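Local atomic coordinates of short-chain dehydrogenase/reductase SDR (Burkholderia phymatum, PDB entry 5IG2), a protein that binds NAD and is probably an oxidoreductase acting on CH-OH groups, like many members of the short-chain dehydrogenase/reductase family. Residues M124-A127 and H128-V132. Numbering follows the deposited sequence.
Sequences MGVA and HGVRV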
ATOM      1  N   MET B 124      -4.521  61.371   9.320  1.00 13.63           N
ATOM      2  CA  MET B 124      -5.832  61.853   9.741  1.00 15.51           C
ATOM      3  C   MET B 124      -6.638  60.767  10.447  1.00 15.21           C
ATOM      4  O   MET B 124      -7.396  61.062  11.380  1.00 17.35           O
ATOM      5  CB  MET B 124      -6.595  62.405   8.541  1.00 18.64           C
ATOM      6  CG  MET B 124      -5.931  63.641   7.957  1.00 27.58           C
ATOM      7  SD  MET B 124      -5.583  64.906   9.225  1.00 33.44           S
ATOM      8  CE  MET B 124      -4.251  65.813   8.426  1.00 34.05           C
ATOM      9  N   GLY B 125      -6.510  59.509  10.014  1.00 15.76           N
ATOM     10  CA  GLY B 125      -7.209  58.436  10.712  1.00 12.31           C
ATOM     11  C   GLY B 125      -6.778  58.334  12.166  1.00 14.69           C
ATOM     12  O   GLY B 125      -7.609  58.200  13.066  1.00 14.45           O
ATOM     13  N   VAL B 126      -5.472  58.418  12.411  1.00 12.50           N
ATOM     14  CA  VAL B 126      -4.965  58.424  13.780  1.00 11.94           C
ATOM     15  C   VAL B 126      -5.435  59.673  14.509  1.00 13.94           C
ATOM     16  O   VAL B 126      -5.830  59.616  15.681  1.00 15.29           O
ATOM     17  CB  VAL B 126      -3.427  58.326  13.771  1.00 13.74           C
ATOM     18  CG1 VAL B 126      -2.869  58.578  15.175  1.00 12.62           C
ATOM     19  CG2 VAL B 126      -2.996  56.966  13.238  1.00 14.03           C
ATOM     20  N   ALA B 127      -5.393  60.822  13.826  1.00 16.59           N
ATOM     21  CA  ALA B 127      -5.812  62.080  14.430  1.00 16.15           C
ATOM     22  C   ALA B 127      -7.272  62.020  14.854  1.00 15.98           C
ATOM     23  O   ALA B 127      -7.613  62.388  15.986  1.00 15.12           O
ATOM     24  CB  ALA B 127      -5.577  63.244  13.460  1.00 14.24           C
ATOM     25  N   HIS B 128      -8.153  61.553  13.960  1.00 13.15           N
ATOM     26  CA  HIS B 128      -9.560  61.429  14.325  1.00 13.57           C
ATOM     27  C   HIS B 128      -9.728  60.473  15.499  1.00 15.66           C
ATOM     28  O   HIS B 128     -10.526  60.730  16.409  1.00 18.01           O
ATOM     29  CB  HIS B 128     -10.390  60.936  13.145  1.00 15.01           C
ATOM     30  CG  HIS B 128     -10.465  61.885  11.993  1.00 19.73           C
ATOM     31  ND1 HIS B 128     -10.641  63.243  12.149  1.00 22.99           N
ATOM     32  CD2 HIS B 128     -10.435  61.660  10.656  1.00 20.81           C
ATOM     33  CE1 HIS B 128     -10.694  63.816  10.958  1.00 25.35           C
ATOM     34  NE2 HIS B 128     -10.581  62.878  10.035  1.00 22.07           N
ATOM     35  N   GLY B 129      -8.997  59.353  15.481  1.00 14.41           N
ATOM     36  CA  GLY B 129      -9.076  58.405  16.582  1.00 15.48           C
ATOM     37  C   GLY B 129      -8.741  59.049  17.914  1.00 16.87           C
ATOM     38  O   GLY B 129      -9.501  58.949  18.878  1.00 17.43           O
ATOM     39  N   VAL B 130      -7.614  59.755  17.970  1.00 14.58           N
ATOM     40  CA  VAL B 130      -7.221  60.433  19.202  1.00 13.28           C
ATOM     41  C   VAL B 130      -8.255  61.481  19.593  1.00 18.18           C
ATOM     42  O   VAL B 130      -8.705  61.537  20.746  1.00 18.11           O
ATOM     43  CB  VAL B 130      -5.827  61.056  19.036  1.00 13.77           C
ATOM     44  CG1 VAL B 130      -5.530  62.039  20.186  1.00 16.55           C
ATOM     45  CG2 VAL B 130      -4.778  59.952  18.940  1.00 14.77           C
ATOM     46  N   ARG B 131      -8.651  62.321  18.633  1.00 19.09           N
ATOM     47  CA  ARG B 131      -9.582  63.412  18.923  1.00 19.94           C
ATOM     48  C   ARG B 131     -10.920  62.895  19.438  1.00 19.34           C
ATOM     49  O   ARG B 131     -11.506  63.476  20.359  1.00 19.61           O
ATOM     50  CB  ARG B 131      -9.793  64.263  17.666  1.00 19.75           C
ATOM     51  CG  ARG B 131     -10.802  65.382  17.832  1.00 20.20           C
ATOM     52  CD  ARG B 131     -10.938  66.189  16.552  1.00 19.58           C
ATOM     53  NE  ARG B 131     -11.266  65.351  15.406  1.00 18.69           N
ATOM     54  CZ  ARG B 131     -12.485  64.897  15.140  1.00 19.34           C
ATOM     55  NH1 ARG B 131     -13.495  65.197  15.955  1.00 20.21           N
ATOM     56  NH2 ARG B 131     -12.694  64.138  14.070  1.00 18.85           N
ATOM     57  N   VAL B 132     -11.420  61.809  18.857  1.00 18.40           N
ATOM     58  CA  VAL B 132     -12.735  61.308  19.231  1.00 21.10           C
ATOM     59  C   VAL B 132     -12.676  60.521  20.535  1.00 18.90           C
ATOM     60  O   VAL B 132     -13.511  60.706  21.428  1.00 19.43           O
ATOM     61  CB  VAL B 132     -13.324  60.463  18.088  1.00 20.58           C
ATOM     62  CG1 VAL B 132     -14.529  59.680  18.583  1.00 16.60           C
ATOM     63  CG2 VAL B 132     -13.706  61.373  16.908  1.00 20.35           C
TER
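His128 takes up the carbonyl of Met124 through its backbone amide and then lays its imidazole beside the same oxygen. The bond from His128 N to Met124 O is 2.7 Å long and almost straight, with 172° at the hydrogen. With CG beside the backbone N and anti to the carbonyl carbon (chi1 -66°), the ring is turned back toward the preceding turn, which brings CD2 to 3.2 Å from Met124 O, an oblique approach. Three further i to i+4 bonds satisfy the next carbonyls in order. Gly129 N reaches Gly125 O at 3.0 Å. Val130 N bonds to Val126 O, and Arg131 N closes the set on Ala127 O at 2.8 Å. The Gly129 bond is the most bent of the four, 159° at the hydrogen. Val132 N continues the series onto the carbonyl of His128, giving the unbroken ladder of an alpha-helix. This is the middle of helix 112-140, which follows strand 94-97 and leads into strand 144-149 in the Rossmann-type parallel sheet of the SDR fold. Gly125 lies close to Val72, an NAD-binding residue, so the turn at 124-127 passes near the cofactor site. On the face toward Asn97 of strand 94-97, Val126 CG1 and Val130 CG2 make a loose apolar contact at 4.4 Å; Leu174 and Leu178 of helix 162-185 pack against these two valines. On the side turned to the second subunit lie His128 and Arg131. Arg131 bends at chi3, turning its guanidinium so that His128 ND1 lies in plane at its edge, 3.0 Å from Arg131 NH2. The other ring nitrogen, His128 NE2, has a weak hydrogen bond with Ser73 O, while Trp115 of the second subunit packs against Met124 and Ala127.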